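Local coordinates for putative GAF sensor protein (PDB 5HL6), which probably reduces free L-methionine-(R)-S-oxide to methionine through a GAF-type domain, at residues B[128-131]-B[135-138]; B[95-100]-B[137-142]; B[18-23]-B[147-152]; B[25-30]-B[54-59]. All blocks are in the same frame, centred on the assembly; numbering follows the deposited sequence.

Contact 1: B[128-131]-B[135-138]; sequences PLVA and TLIG. With EDO (1,2-ethanediol), chain D.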
# COMPACT_ATOMS: atom_id res chain seq x y z
N PRO B 128 17.35 5.86 4.35
CA PRO B 128 16.81 7.22 4.46
C PRO B 128 16.59 7.83 3.08
O PRO B 128 17.32 7.55 2.13
CB PRO B 128 17.89 7.97 5.24
CG PRO B 128 19.15 7.22 4.92
CD PRO B 128 18.75 5.78 4.81
N LEU B 129 15.56 8.67 2.99
CA LEU B 129 15.16 9.34 1.75
C LEU B 129 15.36 10.83 1.96
O LEU B 129 14.73 11.42 2.85
CB LEU B 129 13.71 9.04 1.39
CG LEU B 129 13.36 7.55 1.30
CD1 LEU B 129 11.83 7.34 1.27
CD2 LEU B 129 14.04 6.92 0.08
N VAL B 130 16.23 11.44 1.16
CA VAL B 130 16.60 12.83 1.33
C VAL B 130 16.48 13.54 -0.01
O VAL B 130 16.93 13.00 -1.04
CB VAL B 130 18.02 12.97 1.90
CG1 VAL B 130 18.37 14.43 2.07
CG2 VAL B 130 18.13 12.22 3.24
N ALA B 131 15.89 14.73 -0.01
CA ALA B 131 15.64 15.49 -1.22
C ALA B 131 16.92 16.17 -1.71
O ALA B 131 17.95 16.21 -1.03
CB ALA B 131 14.56 16.54 -0.97
N THR B 135 16.29 18.23 2.44
CA THR B 135 15.13 17.91 3.26
C THR B 135 15.02 16.41 3.48
O THR B 135 15.18 15.62 2.54
CB THR B 135 13.86 18.41 2.57
OG1 THR B 135 13.93 19.83 2.37
CG2 THR B 135 12.61 18.07 3.39
N LEU B 136 14.72 16.00 4.72
CA LEU B 136 14.41 14.60 4.98
C LEU B 136 13.02 14.27 4.43
O LEU B 136 12.03 14.83 4.89
CB LEU B 136 14.47 14.30 6.48
CG LEU B 136 14.05 12.89 6.87
CD1 LEU B 136 15.03 11.88 6.29
CD2 LEU B 136 13.96 12.75 8.40
N ILE B 137 12.96 13.36 3.44
CA ILE B 137 11.67 12.90 2.90
C ILE B 137 11.03 11.88 3.84
O ILE B 137 9.84 11.97 4.17
CB ILE B 137 11.85 12.30 1.49
CG1 ILE B 137 12.37 13.36 0.51
CG2 ILE B 137 10.50 11.63 0.99
CD1 ILE B 137 12.94 12.79 -0.79
N GLY B 138 11.81 10.89 4.26
CA GLY B 138 11.33 9.82 5.13
C GLY B 138 12.32 8.66 5.09
O GLY B 138 13.52 8.86 4.91
C1 EDO D . 12.48 19.42 6.70
O1 EDO D . 11.09 19.04 6.75
C2 EDO D . 13.33 18.43 7.51
O2 EDO D . 14.52 18.04 6.80

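Contact 2: B[95-100]-B[137-142]; sequences TAAQTR and IGVWDV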
# COMPACT_ATOMS: atom_id res chain seq x y z
N THR B 95 16.25 5.71 13.91
CA THR B 95 17.70 5.86 13.83
C THR B 95 18.12 6.19 12.41
O THR B 95 18.93 7.10 12.19
CB THR B 95 18.39 4.59 14.32
OG1 THR B 95 18.13 4.39 15.72
CG2 THR B 95 19.90 4.68 14.08
N ALA B 96 17.57 5.48 11.43
CA ALA B 96 17.89 5.80 10.04
C ALA B 96 17.52 7.24 9.70
O ALA B 96 18.31 7.96 9.08
CB ALA B 96 17.16 4.85 9.09
N ALA B 97 16.33 7.68 10.11
CA ALA B 97 15.90 9.03 9.77
C ALA B 97 16.77 10.08 10.42
O ALA B 97 17.09 11.10 9.80
CB ALA B 97 14.43 9.23 10.16
N GLN B 98 17.20 9.85 11.66
CA GLN B 98 17.96 10.87 12.38
C GLN B 98 19.42 10.89 11.93
O GLN B 98 19.99 11.97 11.71
CB GLN B 98 17.87 10.63 13.89
CG GLN B 98 18.78 11.56 14.68
CD GLN B 98 18.39 11.65 16.14
OE1 GLN B 98 18.64 10.74 16.92
NE2 GLN B 98 17.78 12.78 16.51
N THR B 99 20.06 9.72 11.83
CA THR B 99 21.46 9.66 11.41
C THR B 99 21.61 9.92 9.91
O THR B 99 22.73 10.20 9.46
CB THR B 99 22.06 8.29 11.75
OG1 THR B 99 21.39 7.27 11.01
CG2 THR B 99 21.93 7.98 13.26
N ARG B 100 20.52 9.83 9.16
CA ARG B 100 20.52 9.86 7.69
C ARG B 100 21.53 8.87 7.12
O ARG B 100 22.17 9.11 6.09
CB ARG B 100 20.76 11.28 7.18
CG ARG B 100 19.68 12.26 7.61
CD ARG B 100 19.94 13.63 7.00
NE ARG B 100 18.84 14.56 7.22
CZ ARG B 100 18.67 15.68 6.53
NH1 ARG B 100 19.54 16.01 5.57
NH2 ARG B 100 17.65 16.47 6.79
N ILE B 137 12.96 13.36 3.44
CA ILE B 137 11.67 12.90 2.90
C ILE B 137 11.03 11.88 3.84
O ILE B 137 9.84 11.97 4.17
CB ILE B 137 11.85 12.30 1.49
CG1 ILE B 137 12.37 13.36 0.51
CG2 ILE B 137 10.50 11.63 0.99
CD1 ILE B 137 12.94 12.79 -0.79
N GLY B 138 11.81 10.89 4.26
CA GLY B 138 11.33 9.82 5.13
C GLY B 138 12.32 8.66 5.09
O GLY B 138 13.52 8.86 4.91
N VAL B 139 11.79 7.44 5.23
CA VAL B 139 12.62 6.25 5.08
C VAL B 139 11.87 5.19 4.29
O VAL B 139 10.64 5.16 4.25
CB VAL B 139 13.08 5.66 6.43
CG1 VAL B 139 13.75 6.72 7.30
CG2 VAL B 139 11.90 4.99 7.13
N TRP B 140 12.65 4.32 3.65
CA TRP B 140 12.17 3.09 3.04
C TRP B 140 12.59 1.93 3.93
O TRP B 140 13.77 1.83 4.28
CB TRP B 140 12.76 2.94 1.63
CG TRP B 140 12.62 1.57 1.03
CD1 TRP B 140 13.61 0.65 0.86
CD2 TRP B 140 11.42 0.97 0.50
NE1 TRP B 140 13.11 -0.48 0.27
CE2 TRP B 140 11.77 -0.31 0.03
CE3 TRP B 140 10.10 1.40 0.38
CZ2 TRP B 140 10.84 -1.18 -0.53
CZ3 TRP B 140 9.17 0.54 -0.19
CH2 TRP B 140 9.55 -0.74 -0.64
N ASP B 141 11.64 1.08 4.32
CA ASP B 141 11.88 0.01 5.30
C ASP B 141 11.46 -1.33 4.72
O ASP B 141 10.34 -1.47 4.23
CB ASP B 141 11.11 0.29 6.60
CG ASP B 141 11.26 -0.81 7.64
OD1 ASP B 141 12.31 -1.49 7.68
OD2 ASP B 141 10.32 -1.00 8.42
N VAL B 142 12.34 -2.34 4.81
CA VAL B 142 12.04 -3.70 4.36
C VAL B 142 12.45 -4.68 5.43
O VAL B 142 13.53 -4.58 6.01
CB VAL B 142 12.76 -4.05 3.04
CG1 VAL B 142 12.31 -5.42 2.53
CG2 VAL B 142 12.47 -3.00 1.98

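Contact 3: B[18-23]-B[147-152]; sequences ASKAEL and AARFDD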
# COMPACT_ATOMS: atom_id res chain seq x y z
N ALA B 18 20.07 -15.08 -11.98
CA ALA B 18 20.81 -13.84 -11.92
C ALA B 18 21.38 -13.59 -10.53
O ALA B 18 20.85 -14.07 -9.52
CB ALA B 18 19.92 -12.67 -12.33
N SER B 19 22.46 -12.82 -10.49
CA SER B 19 23.05 -12.40 -9.23
C SER B 19 22.21 -11.30 -8.60
O SER B 19 21.29 -10.75 -9.22
CB SER B 19 24.48 -11.92 -9.45
OG SER B 19 24.50 -10.86 -10.38
N LYS B 20 22.55 -10.96 -7.35
CA LYS B 20 21.83 -9.88 -6.67
C LYS B 20 21.95 -8.57 -7.45
O LYS B 20 20.98 -7.82 -7.57
CB LYS B 20 22.36 -9.70 -5.25
CG LYS B 20 21.89 -10.76 -4.28
CD LYS B 20 22.09 -10.32 -2.84
CE LYS B 20 21.52 -11.35 -1.88
NZ LYS B 20 21.54 -10.88 -0.47
N ALA B 21 23.14 -8.30 -8.00
CA ALA B 21 23.35 -7.05 -8.72
C ALA B 21 22.46 -6.97 -9.96
O ALA B 21 21.82 -5.94 -10.21
CB ALA B 21 24.82 -6.92 -9.11
N GLU B 22 22.38 -8.06 -10.72
CA GLU B 22 21.55 -8.06 -11.93
C GLU B 22 20.08 -7.96 -11.58
O GLU B 22 19.33 -7.22 -12.24
CB GLU B 22 21.83 -9.31 -12.75
CG GLU B 22 23.21 -9.33 -13.39
CD GLU B 22 23.58 -10.69 -13.94
OE1 GLU B 22 23.10 -11.70 -13.39
OE2 GLU B 22 24.35 -10.74 -14.93
N LEU B 23 19.63 -8.69 -10.55
CA LEU B 23 18.23 -8.65 -10.17
C LEU B 23 17.81 -7.25 -9.71
O LEU B 23 16.75 -6.76 -10.09
CB LEU B 23 17.95 -9.68 -9.07
N ALA B 147 16.74 -14.64 9.45
CA ALA B 147 17.92 -13.95 9.97
C ALA B 147 18.92 -13.66 8.85
O ALA B 147 19.15 -14.50 7.97
CB ALA B 147 18.58 -14.80 11.06
N ALA B 148 19.50 -12.46 8.89
CA ALA B 148 20.54 -12.05 7.95
C ALA B 148 20.11 -12.21 6.49
O ALA B 148 20.88 -12.67 5.64
CB ALA B 148 21.84 -12.81 8.22
N ARG B 149 18.87 -11.83 6.19
CA ARG B 149 18.40 -11.88 4.81
C ARG B 149 19.09 -10.84 3.93
O ARG B 149 19.24 -11.06 2.72
CB ARG B 149 16.88 -11.70 4.78
CG ARG B 149 16.28 -11.24 3.45
CD ARG B 149 16.18 -12.36 2.44
NE ARG B 149 15.47 -11.96 1.22
CZ ARG B 149 16.05 -11.34 0.19
NH1 ARG B 149 17.34 -11.03 0.24
NH2 ARG B 149 15.33 -11.03 -0.88
N PHE B 150 19.53 -9.72 4.51
CA PHE B 150 20.09 -8.61 3.76
C PHE B 150 21.58 -8.48 4.03
O PHE B 150 22.01 -8.37 5.18
CB PHE B 150 19.37 -7.30 4.11
CG PHE B 150 17.87 -7.38 4.00
CD1 PHE B 150 17.26 -7.45 2.76
CD2 PHE B 150 17.08 -7.40 5.14
CE1 PHE B 150 15.88 -7.53 2.66
CE2 PHE B 150 15.70 -7.49 5.04
CZ PHE B 150 15.10 -7.56 3.80
N ASP B 151 22.37 -8.48 2.95
CA ASP B 151 23.81 -8.25 3.01
C ASP B 151 24.14 -6.93 2.31
O ASP B 151 23.24 -6.17 1.92
CB ASP B 151 24.57 -9.43 2.41
CG ASP B 151 24.17 -9.73 0.97
OD1 ASP B 151 23.86 -8.79 0.20
OD2 ASP B 151 24.17 -10.92 0.59
N ASP B 152 25.43 -6.68 2.12
CA ASP B 152 25.83 -5.41 1.52
C ASP B 152 25.37 -5.27 0.07
O ASP B 152 25.23 -4.14 -0.41
CB ASP B 152 27.34 -5.22 1.61
CG ASP B 152 27.74 -3.77 1.46
OD1 ASP B 152 27.18 -2.93 2.19
OD2 ASP B 152 28.59 -3.47 0.59
O HOH W 1 19.98 -13.07 0.64

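Contact 4: B[25-30]-B[54-59]; sequences ATLAEQ and HSLDRL. With EDO (1,2-ethanediol), chain C.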
# COMPACT_ATOMS: atom_id res chain seq x y z
N ALA B 25 19.25 -4.48 -10.60
CA ALA B 25 19.26 -3.62 -11.78
C ALA B 25 17.99 -3.78 -12.59
O ALA B 25 17.41 -2.79 -13.05
CB ALA B 25 20.50 -3.92 -12.63
N THR B 26 17.54 -5.02 -12.79
CA THR B 26 16.28 -5.26 -13.49
C THR B 26 15.11 -4.62 -12.75
O THR B 26 14.24 -4.00 -13.37
CB THR B 26 16.06 -6.76 -13.67
OG1 THR B 26 17.04 -7.27 -14.58
CG2 THR B 26 14.66 -7.05 -14.21
N LEU B 27 15.09 -4.76 -11.43
CA LEU B 27 14.00 -4.20 -10.63
C LEU B 27 14.01 -2.68 -10.66
O LEU B 27 12.94 -2.05 -10.67
CB LEU B 27 14.10 -4.73 -9.19
CG LEU B 27 12.92 -4.51 -8.25
CD1 LEU B 27 11.61 -4.95 -8.89
CD2 LEU B 27 13.14 -5.27 -6.94
N ALA B 28 15.20 -2.06 -10.73
CA ALA B 28 15.29 -0.61 -10.83
C ALA B 28 14.69 -0.10 -12.13
O ALA B 28 14.03 0.95 -12.15
CB ALA B 28 16.75 -0.17 -10.71
N GLU B 29 14.91 -0.82 -13.23
CA GLU B 29 14.32 -0.40 -14.49
C GLU B 29 12.80 -0.57 -14.46
O GLU B 29 12.07 0.27 -14.98
CB GLU B 29 14.92 -1.19 -15.66
CG GLU B 29 14.23 -0.95 -16.99
CD GLU B 29 14.22 0.52 -17.41
OE1 GLU B 29 15.29 1.18 -17.34
OE2 GLU B 29 13.15 1.03 -17.82
N GLN B 30 12.32 -1.66 -13.85
CA GLN B 30 10.88 -1.82 -13.67
C GLN B 30 10.31 -0.69 -12.82
O GLN B 30 9.27 -0.12 -13.16
CB GLN B 30 10.57 -3.16 -13.01
CG GLN B 30 10.86 -4.37 -13.84
CD GLN B 30 10.55 -5.63 -13.08
OE1 GLN B 30 11.32 -6.06 -12.22
NE2 GLN B 30 9.40 -6.23 -13.37
N HIS B 54 6.81 -7.80 -4.07
CA HIS B 54 6.45 -9.01 -4.79
C HIS B 54 7.55 -9.48 -5.73
O HIS B 54 7.42 -10.55 -6.32
CB HIS B 54 5.12 -8.81 -5.52
CG HIS B 54 3.95 -8.86 -4.58
ND1 HIS B 54 3.40 -7.73 -4.00
CD2 HIS B 54 3.27 -9.91 -4.06
CE1 HIS B 54 2.41 -8.08 -3.20
NE2 HIS B 54 2.31 -9.40 -3.22
N SER B 55 8.66 -8.74 -5.84
CA SER B 55 9.78 -9.16 -6.67
C SER B 55 10.90 -9.83 -5.90
O SER B 55 11.71 -10.54 -6.52
CB SER B 55 10.34 -7.95 -7.43
OG SER B 55 9.32 -7.33 -8.20
N LEU B 56 11.00 -9.64 -4.59
CA LEU B 56 12.04 -10.26 -3.77
C LEU B 56 11.42 -11.29 -2.83
O LEU B 56 10.33 -11.08 -2.29
CB LEU B 56 12.79 -9.20 -2.97
CG LEU B 56 13.30 -8.02 -3.80
CD1 LEU B 56 13.74 -6.89 -2.91
CD2 LEU B 56 14.43 -8.43 -4.72
N ASP B 57 12.11 -12.41 -2.65
CA ASP B 57 11.57 -13.48 -1.83
C ASP B 57 11.94 -13.26 -0.37
O ASP B 57 12.77 -12.42 -0.03
CB ASP B 57 12.05 -14.85 -2.32
CG ASP B 57 13.49 -15.16 -1.93
OD1 ASP B 57 14.29 -14.21 -1.76
OD2 ASP B 57 13.82 -16.35 -1.79
N ARG B 58 11.27 -14.01 0.51
CA ARG B 58 11.58 -14.02 1.94
C ARG B 58 11.46 -12.63 2.57
O ARG B 58 12.33 -12.19 3.32
CB ARG B 58 12.97 -14.61 2.18
CG ARG B 58 13.13 -16.05 1.72
CD ARG B 58 14.56 -16.53 1.93
NE ARG B 58 15.53 -15.75 1.16
CZ ARG B 58 16.83 -15.67 1.45
NH1 ARG B 58 17.32 -16.31 2.50
NH2 ARG B 58 17.63 -14.94 0.69
N LEU B 59 10.37 -11.93 2.25
CA LEU B 59 10.05 -10.63 2.83
C LEU B 59 8.73 -10.70 3.59
O LEU B 59 7.84 -11.47 3.23
CB LEU B 59 9.94 -9.54 1.76
CG LEU B 59 11.17 -9.24 0.90
CD1 LEU B 59 10.89 -8.01 0.04
CD2 LEU B 59 12.39 -9.01 1.78
C1 EDO C . 7.11 -11.41 -0.11
O1 EDO C . 8.38 -12.08 -0.11
C2 EDO C . 6.29 -11.85 -1.32
O2 EDO C . 7.06 -11.63 -2.51

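Contact 1: B[128-131]-B[135-138]
Leu129 O is gripped by two backbone N-H groups, from Ile137 N at 2.7 Å and from Gly138 N at 3.3 Å. Both donors come from the same face of the carbonyl plane, tilted out of it rather than lying in it. Two successive residues facing Leu129 make a classic beta bulge, and the helix-like backbone of Ile137 supplies the kink. Leu129 N answers with a bond to Gly138 O of 2.8 Å, its donor well above that carbonyl plane. Past the bulge, Ala131 N donates to Thr135 O at 2.8 Å, almost straight (172° at the hydrogen) and in the carbonyl plane, which closes the hairpin just before its turn. Thr135 OG1 bonds to Asp133 within that turn. Leu136 N donates to O2 of a 1,2-ethanediol, probably from the crystallisation liquor, whose C1 rests near Thr135 CG2.

At the bulge the CB of Ile137 is turned toward the partner strand and lies 3.8 Å from Leu129 CB. With CG1 beside its own backbone N (chi1 -62°), Ile137 carries CD1 against the backbone between Val130 and Ala131, 4.1 Å from Ala131 CB. On the face that holds Val130 and Leu136, Val130 CG2 meets Leu136 CD1 more loosely, at 4.4 Å.

In the fold these are the adjoining ends of antiparallel strands 123-130 and 136-144. Leu129, Ala131 and Ile137 pack against helix 152-176, while Val130 and Leu136 touch Arg100, and strand 61-67 continues the sheet beyond Ile137.

Contact 2: B[95-100]-B[137-142]
Within the helix that sets Ala96 and Ala97 against Val139, Thr95 O is held by two donors of one residue, Thr99 OG1 at 2.7 Å and Thr99 N at 2.9 Å. The hydroxyl arrives from above the carbonyl plane, 37° out of it. It is brought back along the helix by a chi1 of 64°. Thr99 OG1 also bonds to Gln101 N, so Thr99 ties the last turn to the chain that leaves it. At the start of the same turn Thr95 OG1 reaches back to Gly91 O.

The contact itself is small and wholly apolar. One methyl of Val139, CG1, does the touching: it sits against Ala97, 3.9 Å from Ala97 CB, with Ala96 a little farther off, its CB at 4.3 Å from the same methyl. CG1 stands beside its own backbone N (chi1 -53°), and the CB of Val139 points toward the helix. These short methyl side chains let backbone meet backbone closely, with the CA atoms of Ala97 and Val139 6.4 Å apart.

This is how the GAF sheet is covered on one side: helix 91-99 lies over Val139, whereas the side chains of Ile137 and Trp140 touch helix 152-176. Val126 of the adjacent strand touches both Ala96 and Val139 and widens the apolar patch, and Leu88 closes on Ala97. Where the helix ends, Arg100 takes a positive phi, and its guanidinium NH1 bonds to Gly134 O in the turn between strands 123-130 and 136-144.

Contact 3: B[18-23]-B[147-152]
Lys20 NZ approaches the guanidinium of Arg149 at its edge, near the plane, 4.3 Å from Arg149 NH1, while the stem of the same arginine covers a neighbouring ring: Arg149 CG stands over the centre of one face of Phe150, 3.7 Å above it. The nearby like charge is probably offset by carboxylates. Asp151 provides one, with OD2 2.8 Å from Lys20 NZ in a salt bridge. The ammonium comes from above the carboxylate plane, 51° out of it, and Asp154 gives it a second carboxylate.

The lysine reaches the site as an extended rod beyond CG. Its CB points toward the 147-152 loop, and Lys20 and Asp151 come at one another from opposite directions. The aspartate's chi1 of 57° places CG between its backbone N and carbonyl carbon, turning the carboxylate toward the lysine. Lys20 CE runs alongside, 3.6 Å from Asp151 OD2. A water makes a separate link, accepting from Lys20 NZ at 2.9 Å and donating to Arg149 O at 3.0 Å. Arg149 itself is fixed through NE, which bonds to Asp57 O.

Each partner belongs to the start of a helix. Ser19 is the N-cap of helix 20-35, and its N bonds to Glu22 OE1 at 3.2 Å, one half of a capping box. Asp151 is the N-cap of helix 152-176, its OD1 accepting from Asp154 N, so the contact is a salt bridge between the beginnings of the two helices through a capping aspartate.

Contact 4: B[25-30]-B[54-59]
Leu27 CG lies anti to the backbone N (chi1 -168°), and a chi2 of 50° then spreads the two methyls so that CD1 faces Ser55 and CD2 reaches between Ser55 and Leu56. Leu56, with CG beside its own backbone N (chi1 -51°), brings CD2 back toward the leucine although its CB does not point there. Leu27 CD1 touches Ser55 OG at 3.4 Å and Ser55 CB at 3.6 Å; Leu27 CD2 meets Leu56 CD2 at 4.1 Å, the two leucines crossing at a slant. No hydrogen bond joins the segments. Ser55 OG is already spent on Leu51 O, one turn earlier in its own helix, so the methyl packs against a hydroxyl with another partner.

Farther along, at residues 56-59, the chain bends round a 1,2-ethanediol, probably from the crystallisation liquor: its O1 donates to Leu56 O at 3.1 Å and accepts from Leu59 N at 3.1 Å. The diol also bonds to Tyr53 O. Beside it Arg58 NE forms a long salt bridge to Asp57 OD2 (3.5 Å). His54 packs on Gly79 of the second subunit.

Leu27 also touches Leu51 and Leu161, and Leu56 touches Met158. The two leucines lie where helix 20-35, helix 41-55 with the loop that follows, and helix 152-176 come together, in the helical layer that backs one face of the antiparallel sheet in this GAF domain.

All four contacts lie within one GAF domain. Along the chain contact 4 closes first, contacts 2 and 1 follow and end together on strand 136-144, and contact 3 spans all of them by joining the first helix to the loop before the last. Contacts 1 and 2, 8 Å apart between centres, share Ile137 and Gly138 of that strand, contact 1 pairing strands within the sheet and contact 2 laying a helix on it. Contacts 3 and 4, 10 Å apart, share helix 20-35 and touch through Arg149 and Asp57. The two pairs are about 20 Å or more apart, yet Val142 CG1 reaches Phe150 and Leu59, so strand 136-144 runs from the first pair to the edge of the second.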